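Side-chain contacts in 2',5'-phosphodiesterase 12 (Homo sapiens, PDB 4Z0V), which belongs to the endonuclease/exonuclease/phosphatase family, carrying a DNase I-like domain together with a separate N-terminal domain and a bound magnesium ion in this crystal: residues 112-115 against 116-119; 162-165 against 166-169; 424-428 against 429-433. All coordinates share one frame; numbering follows the deposited sequence.

Contact 1. Residues 112-115 against 116-119; sequences HRHL and YTKK
Tyr116 turns back over the end of the short helix 110-113 and meets His112 in an offset edge-to-face pair: the tyrosine edge is directed at the imidazole face, with centroids 5.8 Å apart and planes at 70°. The approach is light. Its closest atoms, NE2 of His112 and CE1 of Tyr116, are 3.8 Å apart. With CG of Tyr116 beside its own backbone N (chi1 -70°), the ring lies back along the helix end, so that CD1 meets the carbonyl oxygens of His112 and Arg113, both in the ring plane.

The tight part is the backbone beneath. Tyr116 N donates to Arg113 O at 2.9 Å and Thr117 N to His114 O at 3.1 Å. Thr117 OG1 tucks in 3.8 Å from CD2 of the His114 ring, and its hydrogen bond goes to Gly172 O. On this inner side His114 NE2 bonds to Glu169 O, while Arg113 leads away from the turn to Pro408 O and Ala432 O.

The outer side is looser. His112, Leu115 and Lys118 are exposed and touch a crystal neighbour, as does the partly exposed Tyr116, so lattice contacts may affect this side. The extended Lys118 chain lies alongside the Leu115 carbonyl, its CE 3.2 Å from Leu115 O. The bonds Leu115 N to His112 O, Tyr116 N to Arg113 O and Thr117 N to His114 O, each from residue i+3 back to residue i, are the 3-10-like tightening by which a short helix winds down into the loop leading to strand 125-132.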
ATOM      1  N   HIS A 112     -16.358   8.133  -5.289  1.00 13.19           N
ATOM      2  CA  HIS A 112     -16.765   7.805  -6.653  1.00 13.27           C
ATOM      3  C   HIS A 112     -15.998   6.568  -7.154  1.00 15.40           C
ATOM      4  O   HIS A 112     -16.551   5.753  -7.864  1.00 13.61           O
ATOM      5  CB  HIS A 112     -16.507   9.000  -7.585  1.00 14.25           C
ATOM      6  CG  HIS A 112     -16.905   8.708  -8.996  1.00 17.96           C
ATOM      7  ND1 HIS A 112     -18.241   8.599  -9.360  1.00 20.55           N
ATOM      8  CD2 HIS A 112     -16.132   8.445 -10.078  1.00 19.01           C
ATOM      9  CE1 HIS A 112     -18.237   8.316 -10.657  1.00 19.34           C
ATOM     10  NE2 HIS A 112     -16.995   8.194 -11.127  1.00 18.96           N
ATOM     11  N   ARG A 113     -14.730   6.420  -6.741  1.00 11.83           N
ATOM     12  CA  ARG A 113     -13.880   5.300  -7.165  1.00 11.67           C
ATOM     13  C   ARG A 113     -14.442   3.978  -6.672  1.00 12.72           C
ATOM     14  O   ARG A 113     -14.375   2.993  -7.393  1.00 12.97           O
ATOM     15  CB  ARG A 113     -12.455   5.517  -6.624  1.00 10.35           C
ATOM     16  CG  ARG A 113     -11.847   6.829  -7.113  1.00 12.00           C
ATOM     17  CD  ARG A 113     -10.366   6.886  -6.778  1.00 13.95           C
ATOM     18  NE  ARG A 113      -9.571   6.159  -7.767  1.00 14.59           N
ATOM     19  CZ  ARG A 113      -8.280   5.894  -7.637  1.00 21.11           C
ATOM     20  NH1 ARG A 113      -7.631   6.249  -6.533  1.00 13.82           N
ATOM     21  NH2 ARG A 113      -7.620   5.288  -8.615  1.00 15.35           N
ATOM     22  N   HIS A 114     -15.094   3.985  -5.501  1.00 10.52           N
ATOM     23  CA  HIS A 114     -15.690   2.790  -4.914  1.00 10.42           C
ATOM     24  C   HIS A 114     -16.874   2.263  -5.723  1.00 16.15           C
ATOM     25  O   HIS A 114     -17.191   1.086  -5.608  1.00 17.13           O
ATOM     26  CB  HIS A 114     -16.092   3.044  -3.468  1.00 10.50           C
ATOM     27  CG  HIS A 114     -14.924   3.049  -2.527  1.00 12.92           C
ATOM     28  ND1 HIS A 114     -15.041   3.570  -1.262  1.00 13.82           N
ATOM     29  CD2 HIS A 114     -13.659   2.575  -2.697  1.00 13.33           C
ATOM     30  CE1 HIS A 114     -13.854   3.407  -0.691  1.00 13.08           C
ATOM     31  NE2 HIS A 114     -12.985   2.828  -1.528  1.00 12.82           N
ATOM     32  N   LEU A 115     -17.429   3.078  -6.648  1.00 14.77           N
ATOM     33  CA  LEU A 115     -18.473   2.578  -7.558  1.00 14.67           C
ATOM     34  C   LEU A 115     -17.902   1.559  -8.546  1.00 20.10           C
ATOM     35  O   LEU A 115     -18.669   0.818  -9.161  1.00 21.78           O
ATOM     36  CB  LEU A 115     -19.123   3.741  -8.348  1.00 13.86           C
ATOM     37  CG  LEU A 115     -19.801   4.843  -7.512  1.00 17.42           C
ATOM     38  CD1 LEU A 115     -20.458   5.865  -8.423  1.00 17.86           C
ATOM     39  CD2 LEU A 115     -20.834   4.258  -6.533  1.00 23.10           C
ATOM     40  N   TYR A 116     -16.571   1.558  -8.742  1.00 13.94           N
ATOM     41  CA  TYR A 116     -15.866   0.636  -9.657  1.00 14.51           C
ATOM     42  C   TYR A 116     -15.374  -0.625  -8.935  1.00 20.12           C
ATOM     43  O   TYR A 116     -14.765  -1.493  -9.570  1.00 19.03           O
ATOM     44  CB  TYR A 116     -14.659   1.342 -10.284  1.00 16.44           C
ATOM     45  CG  TYR A 116     -15.042   2.427 -11.265  1.00 19.02           C
ATOM     46  CD1 TYR A 116     -15.455   3.683 -10.822  1.00 20.14           C
ATOM     47  CD2 TYR A 116     -15.031   2.189 -12.635  1.00 19.98           C
ATOM     48  CE1 TYR A 116     -15.871   4.664 -11.720  1.00 20.15           C
ATOM     49  CE2 TYR A 116     -15.416   3.174 -13.543  1.00 21.93           C
ATOM     50  CZ  TYR A 116     -15.871   4.397 -13.081  1.00 24.34           C
ATOM     51  OH  TYR A 116     -16.225   5.376 -13.977  1.00 22.20           O
ATOM     52  N   THR A 117     -15.576  -0.693  -7.608  1.00 17.06           N
ATOM     53  CA  THR A 117     -15.047  -1.791  -6.778  1.00 16.53           C
ATOM     54  C   THR A 117     -16.094  -2.239  -5.776  1.00 19.74           C
ATOM     55  O   THR A 117     -15.788  -2.476  -4.606  1.00 15.45           O
ATOM     56  CB  THR A 117     -13.760  -1.299  -6.041  1.00 17.35           C
ATOM     57  OG1 THR A 117     -14.100  -0.273  -5.105  1.00 11.66           O
ATOM     58  CG2 THR A 117     -12.671  -0.800  -6.988  1.00 16.43           C
ATOM     59  N   LYS A 118     -17.336  -2.387  -6.257  1.00 18.45           N
ATOM     60  CA  LYS A 118     -18.507  -2.731  -5.466  1.00 19.25           C
ATOM     61  C   LYS A 118     -18.389  -4.089  -4.757  1.00 20.91           C
ATOM     62  O   LYS A 118     -18.915  -4.254  -3.663  1.00 20.84           O
ATOM     63  CB  LYS A 118     -19.762  -2.726  -6.383  1.00 21.45           C
ATOM     64  CG  LYS A 118     -20.052  -1.333  -6.998  1.00 29.07           C
ATOM     65  CD  LYS A 118     -21.295  -1.319  -7.908  1.00 31.48           C
ATOM     66  CE  LYS A 118     -21.658   0.086  -8.343  1.00 33.51           C
ATOM     67  NZ  LYS A 118     -22.865   0.103  -9.207  1.00 36.22           N
ATOM     68  N   LYS A 119     -17.668  -5.030  -5.338  1.00 15.90           N
ATOM     69  CA  LYS A 119     -17.595  -6.357  -4.736  1.00 15.12           C
ATOM     70  C   LYS A 119     -16.252  -6.991  -4.936  1.00 16.10           C
ATOM     71  O   LYS A 119     -15.505  -6.580  -5.828  1.00 16.08           O
ATOM     72  CB  LYS A 119     -18.675  -7.254  -5.395  1.00 18.86           C
TER

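Contact 2. Residues 162-165 against 166-169; sequences RQNL and IQKE
Gln167 N donates to Gln163 O at 2.8 Å, and Glu169 N to Leu165 O at the same length of 2.8 Å. Between and before them in the chain, Ile166 N reaches Arg162 O at 2.9 Å and Lys168 N reaches Asn164 O at 3.0 Å. These are the regular i+4 to i bonds of helix 159-172. Several side-chain ends find partners beyond the helix. Arg162 uses all three guanidinium nitrogens on main-chain carbonyls: NE on Leu157, NH1 on Leu134, NH2 on Ile133 and Pro427. Gln163 and Gln167 both turn their NE2 to Ser191, the first to its OG and the second to its O, and Glu169 grips the hydroxyls of Tyr173 and Tyr131, one with each carboxylate oxygen.

Around this core, Ile166 carries most of the side-chain packing. Its CD1 is 3.4 Å from Arg162 O and has two polar neighbours, set roughly at right angles about it: OE1 of Gln163 at 3.6 Å and, less closely, NH2 of Arg162 at 4.2 Å, obliquely to the guanidinium. Gln163 gets its amide there by bending at chi2 (-46°), which brings OE1 back to the CD1 tip of Ile166, the two side chains crossing at a slant. Gln167 instead runs extended past CG, with that atom 3.2 Å from Gln163 O, and carries its amide to helix 185-198. Lys168, equally straight, leads away to Gly22 O.

Buried Arg162, Gln163, Gln167 and Glu169 each have hydrogen-bond partners beyond the helix, tying it to neighbouring parts of the chain. With carbonyl oxygens around it, the guanidinium of Arg162 would be expected to stay protonated.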
ATOM      1  N   ARG A 162      -6.079  10.679   8.956  1.00 11.63           N
ATOM      2  CA  ARG A 162      -5.663  10.051   7.688  1.00 10.52           C
ATOM      3  C   ARG A 162      -5.878   8.525   7.710  1.00 12.11           C
ATOM      4  O   ARG A 162      -6.286   7.967   6.695  1.00 12.71           O
ATOM      5  CB  ARG A 162      -4.208  10.381   7.382  1.00 10.67           C
ATOM      6  CG  ARG A 162      -4.050  11.860   7.055  1.00 14.93           C
ATOM      7  CD  ARG A 162      -2.789  12.198   6.263  1.00 15.47           C
ATOM      8  NE  ARG A 162      -1.593  11.773   6.974  1.00 12.88           N
ATOM      9  CZ  ARG A 162      -0.765  10.821   6.567  1.00 17.56           C
ATOM     10  NH1 ARG A 162       0.310  10.525   7.279  1.00 13.36           N
ATOM     11  NH2 ARG A 162      -1.006  10.156   5.438  1.00 12.02           N
ATOM     12  N   GLN A 163      -5.599   7.860   8.838  1.00 11.63           N
ATOM     13  CA  GLN A 163      -5.794   6.403   8.916  1.00 10.87           C
ATOM     14  C   GLN A 163      -7.232   6.042   8.781  1.00 12.95           C
ATOM     15  O   GLN A 163      -7.532   5.036   8.133  1.00 11.98           O
ATOM     16  CB  GLN A 163      -5.218   5.782  10.194  1.00 12.51           C
ATOM     17  CG  GLN A 163      -3.703   5.730  10.182  1.00 14.94           C
ATOM     18  CD  GLN A 163      -3.101   5.230   8.890  1.00 20.38           C
ATOM     19  OE1 GLN A 163      -2.287   5.915   8.260  1.00 21.83           O
ATOM     20  NE2 GLN A 163      -3.463   4.027   8.472  1.00 15.05           N
ATOM     21  N   ASN A 164      -8.144   6.846   9.349  1.00  9.33           N
ATOM     22  CA  ASN A 164      -9.562   6.521   9.162  1.00 10.19           C
ATOM     23  C   ASN A 164      -9.938   6.514   7.669  1.00 13.67           C
ATOM     24  O   ASN A 164     -10.587   5.581   7.180  1.00 12.54           O
ATOM     25  CB  ASN A 164     -10.426   7.499   9.923  1.00 14.03           C
ATOM     26  CG  ASN A 164     -11.237   6.839  10.994  1.00 44.05           C
ATOM     27  OD1 ASN A 164     -12.459   6.757  10.905  1.00 39.59           O
ATOM     28  ND2 ASN A 164     -10.577   6.329  12.015  1.00 41.21           N
ATOM     29  N   LEU A 165      -9.470   7.536   6.941  1.00 10.41           N
ATOM     30  CA  LEU A 165      -9.746   7.633   5.514  1.00  9.93           C
ATOM     31  C   LEU A 165      -9.086   6.515   4.744  1.00 12.31           C
ATOM     32  O   LEU A 165      -9.722   5.944   3.867  1.00 11.08           O
ATOM     33  CB  LEU A 165      -9.273   8.994   4.973  1.00  9.27           C
ATOM     34  CG  LEU A 165     -10.287  10.134   5.022  1.00 11.59           C
ATOM     35  CD1 LEU A 165     -10.712  10.442   6.455  1.00  9.67           C
ATOM     36  CD2 LEU A 165      -9.684  11.389   4.403  1.00 11.62           C
ATOM     37  N   ILE A 166      -7.837   6.173   5.089  1.00 10.15           N
ATOM     38  CA  ILE A 166      -7.066   5.114   4.393  1.00  9.16           C
ATOM     39  C   ILE A 166      -7.738   3.763   4.642  1.00 10.30           C
ATOM     40  O   ILE A 166      -7.852   2.958   3.732  1.00 10.71           O
ATOM     41  CB  ILE A 166      -5.576   5.126   4.842  1.00 11.67           C
ATOM     42  CG1 ILE A 166      -4.824   6.342   4.214  1.00 11.81           C
ATOM     43  CG2 ILE A 166      -4.854   3.803   4.465  1.00 12.31           C
ATOM     44  CD1 ILE A 166      -3.529   6.779   5.007  1.00 15.30           C
ATOM     45  N   GLN A 167      -8.235   3.539   5.852  1.00  8.09           N
ATOM     46  CA  GLN A 167      -8.941   2.303   6.147  1.00  7.89           C
ATOM     47  C   GLN A 167     -10.210   2.206   5.316  1.00 11.92           C
ATOM     48  O   GLN A 167     -10.449   1.175   4.687  1.00 10.75           O
ATOM     49  CB  GLN A 167      -9.281   2.218   7.647  1.00  9.48           C
ATOM     50  CG  GLN A 167      -8.058   1.871   8.518  1.00  9.47           C
ATOM     51  CD  GLN A 167      -8.483   1.796   9.986  1.00 20.12           C
ATOM     52  OE1 GLN A 167      -9.423   2.451  10.415  1.00 22.57           O
ATOM     53  NE2 GLN A 167      -7.816   0.984  10.787  1.00 18.20           N
ATOM     54  N   LYS A 168     -10.987   3.297   5.253  1.00 11.69           N
ATOM     55  CA  LYS A 168     -12.214   3.298   4.458  1.00 10.98           C
ATOM     56  C   LYS A 168     -11.878   3.103   2.964  1.00 12.02           C
ATOM     57  O   LYS A 168     -12.507   2.312   2.277  1.00 11.87           O
ATOM     58  CB  LYS A 168     -13.003   4.597   4.673  1.00 12.35           C
ATOM     59  CG  LYS A 168     -14.349   4.546   3.912  1.00 13.84           C
ATOM     60  CD  LYS A 168     -15.250   5.731   4.156  1.00 13.30           C
ATOM     61  CE  LYS A 168     -16.567   5.562   3.403  1.00 15.49           C
ATOM     62  NZ  LYS A 168     -17.474   6.707   3.734  1.00 17.11           N
ATOM     63  N   GLU A 169     -10.868   3.815   2.502  1.00  8.17           N
ATOM     64  CA  GLU A 169     -10.434   3.755   1.107  1.00  8.26           C
ATOM     65  C   GLU A 169     -10.025   2.341   0.702  1.00  9.56           C
ATOM     66  O   GLU A 169     -10.550   1.798  -0.264  1.00 10.32           O
ATOM     67  CB  GLU A 169      -9.274   4.722   0.862  1.00  8.46           C
ATOM     68  CG  GLU A 169      -8.847   4.653  -0.595  1.00  9.77           C
ATOM     69  CD  GLU A 169      -7.846   5.705  -0.996  1.00 14.42           C
ATOM     70  OE1 GLU A 169      -7.474   5.722  -2.191  1.00 16.09           O
ATOM     71  OE2 GLU A 169      -7.424   6.497  -0.125  1.00 14.21           O
TER

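Contact 3. Residues 424-428 against 429-433; sequences VSHPS and DHIAL
The His426 imidazole meets His430 edge-on: NE2 donates to His430 O at 2.8 Å, nearly straight at 169°, with the oxygen only 2° out of the ring plane. This is the Ser-Asp-His loop of the DNase I-like fold, the one that enters its last strand, 433-439. Pro427 CD covers one face of the His426 imidazole, 4.0 Å above the plane and offset toward the rim, while CG1 of Ile431 comes in obliquely, 3.9 Å from His426 NE2. At the rim of the second imidazole, that of His430, lie Asp429 OD1, in its plane, and Ser428 OG near it.

Ser428, Asp429 and His430 spell the sequence characteristic of the endonuclease/exonuclease/phosphatase family. Here the serine forms an ST turn: its OG accepts the N-H of His430 two residues on, at 3.0 Å. The hydroxyl can do this because chi1 of 173° swings it anti to its own backbone N, forward along the chain; it is also bonded to Asn132 O, so two bonds fix it. Asp429 OD2 bonds to the hydroxyl of Tyr149, and its side chain is about 4 Å from the magnesium ion. His426 ND1 bonds to Thr109 OG1, so that ring is held at both nitrogens; His430 is held at ND1, by Asp392 OD2.

Inside the turn one polar atom goes without: the buried Asp429 N has no partner anywhere in the model, and although Ser428 OG lies 2.8 Å from Asp429 N, the angle is too poor for a hydrogen bond.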
ATOM      1  N   VAL A 424      -8.616  17.407   3.453  1.00 13.88           N
ATOM      2  CA  VAL A 424      -9.669  16.844   4.296  1.00 13.15           C
ATOM      3  C   VAL A 424     -10.392  15.671   3.572  1.00 15.63           C
ATOM      4  O   VAL A 424     -11.021  14.861   4.237  1.00 15.36           O
ATOM      5  CB  VAL A 424     -10.694  17.948   4.702  1.00 16.96           C
ATOM      6  CG1 VAL A 424     -10.033  19.005   5.581  1.00 15.81           C
ATOM      7  CG2 VAL A 424     -11.341  18.597   3.473  1.00 16.78           C
ATOM      8  N   SER A 425     -10.277  15.571   2.226  1.00 11.45           N
ATOM      9  CA  SER A 425     -10.975  14.564   1.450  0.50 11.26           C
ATOM     10  C   SER A 425     -10.040  13.511   0.846  1.00 14.05           C
ATOM     11  O   SER A 425     -10.510  12.607   0.169  1.00 12.15           O
ATOM     12  CB  SER A 425     -11.763  15.249   0.333  0.50 13.71           C
ATOM     13  OG  SER A 425     -12.707  16.148   0.896  0.50 17.91           O
ATOM     14  N   HIS A 426      -8.722  13.633   1.077  1.00 13.00           N
ATOM     15  CA  HIS A 426      -7.736  12.742   0.459  1.00 10.95           C
ATOM     16  C   HIS A 426      -6.546  12.571   1.408  1.00 14.82           C
ATOM     17  O   HIS A 426      -5.870  13.548   1.728  1.00 14.58           O
ATOM     18  CB  HIS A 426      -7.303  13.356  -0.879  1.00 11.28           C
ATOM     19  CG  HIS A 426      -6.522  12.395  -1.706  1.00 14.27           C
ATOM     20  ND1 HIS A 426      -7.139  11.561  -2.604  1.00 16.14           N
ATOM     21  CD2 HIS A 426      -5.200  12.112  -1.678  1.00 15.52           C
ATOM     22  CE1 HIS A 426      -6.180  10.813  -3.126  1.00 14.82           C
ATOM     23  NE2 HIS A 426      -4.991  11.119  -2.612  1.00 15.09           N
ATOM     24  N   PRO A 427      -6.297  11.329   1.882  1.00  9.81           N
ATOM     25  CA  PRO A 427      -5.325  11.141   2.971  1.00  9.67           C
ATOM     26  C   PRO A 427      -3.848  10.993   2.612  1.00 14.08           C
ATOM     27  O   PRO A 427      -3.068  10.576   3.467  1.00 14.98           O
ATOM     28  CB  PRO A 427      -5.831   9.847   3.625  1.00 12.02           C
ATOM     29  CG  PRO A 427      -6.351   9.037   2.419  1.00 15.56           C
ATOM     30  CD  PRO A 427      -7.069  10.084   1.620  1.00 12.37           C
ATOM     31  N   SER A 428      -3.446  11.294   1.387  1.00 10.57           N
ATOM     32  CA  SER A 428      -2.024  11.160   1.042  1.00  9.57           C
ATOM     33  C   SER A 428      -1.658  12.262   0.049  1.00 12.42           C
ATOM     34  O   SER A 428      -2.554  12.913  -0.465  1.00 10.70           O
ATOM     35  CB  SER A 428      -1.768   9.774   0.435  1.00 13.03           C
ATOM     36  OG  SER A 428      -0.434   9.706  -0.057  1.00 10.47           O
ATOM     37  N   ASP A 429      -0.365  12.475  -0.228  1.00 10.98           N
ATOM     38  CA  ASP A 429       0.011  13.398  -1.295  1.00 10.74           C
ATOM     39  C   ASP A 429       0.031  12.627  -2.630  1.00 13.95           C
ATOM     40  O   ASP A 429       0.173  13.227  -3.689  1.00 11.88           O
ATOM     41  CB  ASP A 429       1.347  14.107  -1.013  1.00 11.19           C
ATOM     42  CG  ASP A 429       2.551  13.243  -0.700  1.00 16.88           C
ATOM     43  OD1 ASP A 429       2.365  12.073  -0.315  1.00 14.80           O
ATOM     44  OD2 ASP A 429       3.664  13.782  -0.677  1.00 23.50           O
ATOM     45  N   HIS A 430      -0.128  11.288  -2.572  1.00 10.63           N
ATOM     46  CA  HIS A 430      -0.244  10.435  -3.758  1.00 10.65           C
ATOM     47  C   HIS A 430      -1.678   9.959  -3.918  1.00 13.92           C
ATOM     48  O   HIS A 430      -2.466  10.034  -2.981  1.00 13.24           O
ATOM     49  CB  HIS A 430       0.691   9.221  -3.664  1.00 10.62           C
ATOM     50  CG  HIS A 430       2.143   9.540  -3.806  1.00 13.07           C
ATOM     51  ND1 HIS A 430       2.866   9.128  -4.922  1.00 15.26           N
ATOM     52  CD2 HIS A 430       2.979  10.155  -2.946  1.00 15.35           C
ATOM     53  CE1 HIS A 430       4.113   9.538  -4.718  1.00 14.90           C
ATOM     54  NE2 HIS A 430       4.232  10.163  -3.542  1.00 15.38           N
ATOM     55  N   ILE A 431      -2.003   9.431  -5.098  1.00 10.04           N
ATOM     56  CA  ILE A 431      -3.315   8.882  -5.419  1.00  9.85           C
ATOM     57  C   ILE A 431      -3.150   7.390  -5.642  1.00 13.17           C
ATOM     58  O   ILE A 431      -2.260   6.983  -6.397  1.00 12.33           O
ATOM     59  CB  ILE A 431      -3.875   9.600  -6.659  1.00 12.56           C
ATOM     60  CG1 ILE A 431      -3.984  11.126  -6.419  1.00 14.49           C
ATOM     61  CG2 ILE A 431      -5.205   8.982  -7.084  1.00 12.61           C
ATOM     62  CD1 ILE A 431      -4.296  11.952  -7.717  1.00 19.00           C
ATOM     63  N   ALA A 432      -3.997   6.575  -5.003  1.00 11.23           N
ATOM     64  CA  ALA A 432      -3.947   5.131  -5.157  1.00 10.23           C
ATOM     65  C   ALA A 432      -4.214   4.719  -6.572  1.00 12.68           C
ATOM     66  O   ALA A 432      -5.114   5.279  -7.235  1.00 12.07           O
ATOM     67  CB  ALA A 432      -4.985   4.462  -4.245  1.00 11.00           C
ATOM     68  N   LEU A 433      -3.415   3.771  -7.058  1.00  8.68           N
ATOM     69  CA  LEU A 433      -3.688   3.139  -8.365  1.00  8.06           C
ATOM     70  C   LEU A 433      -4.447   1.879  -8.118  1.00  9.85           C
ATOM     71  O   LEU A 433      -4.077   1.119  -7.234  1.00  9.37           O
ATOM     72  CB  LEU A 433      -2.411   2.813  -9.130  1.00  8.55           C
ATOM     73  CG  LEU A 433      -1.548   3.960  -9.559  1.00 12.67           C
ATOM     74  CD1 LEU A 433      -0.358   3.410 -10.287  1.00 12.67           C
ATOM     75  CD2 LEU A 433      -2.322   4.947 -10.446  1.00 11.94           C
TER

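Overall arrangement
Helix 159-172 of contact 2 touches both other contacts, and the three centres form a triangle. Toward contact 3, centres 10 Å apart, Arg162 NH2 probably bonds Pro427 O (2.9 Å), and Ile166 CG1 packs on Pro427 CG at 3.6 Å. Toward contact 1, His114 NE2 reaches Glu169 O at 2.9 Å. Contact 1 also joins contact 3 directly, through Arg113 NH1 to Ala432 O at 2.8 Å, so the three touch pairwise. Contact 3 comes closest to the magnesium ion, with the Asp429 side chain about 4 Å away; that of Arg162, which bonds the carbonyl of the proline just before the Ser-Asp-His sequence, is about 9 Å from it.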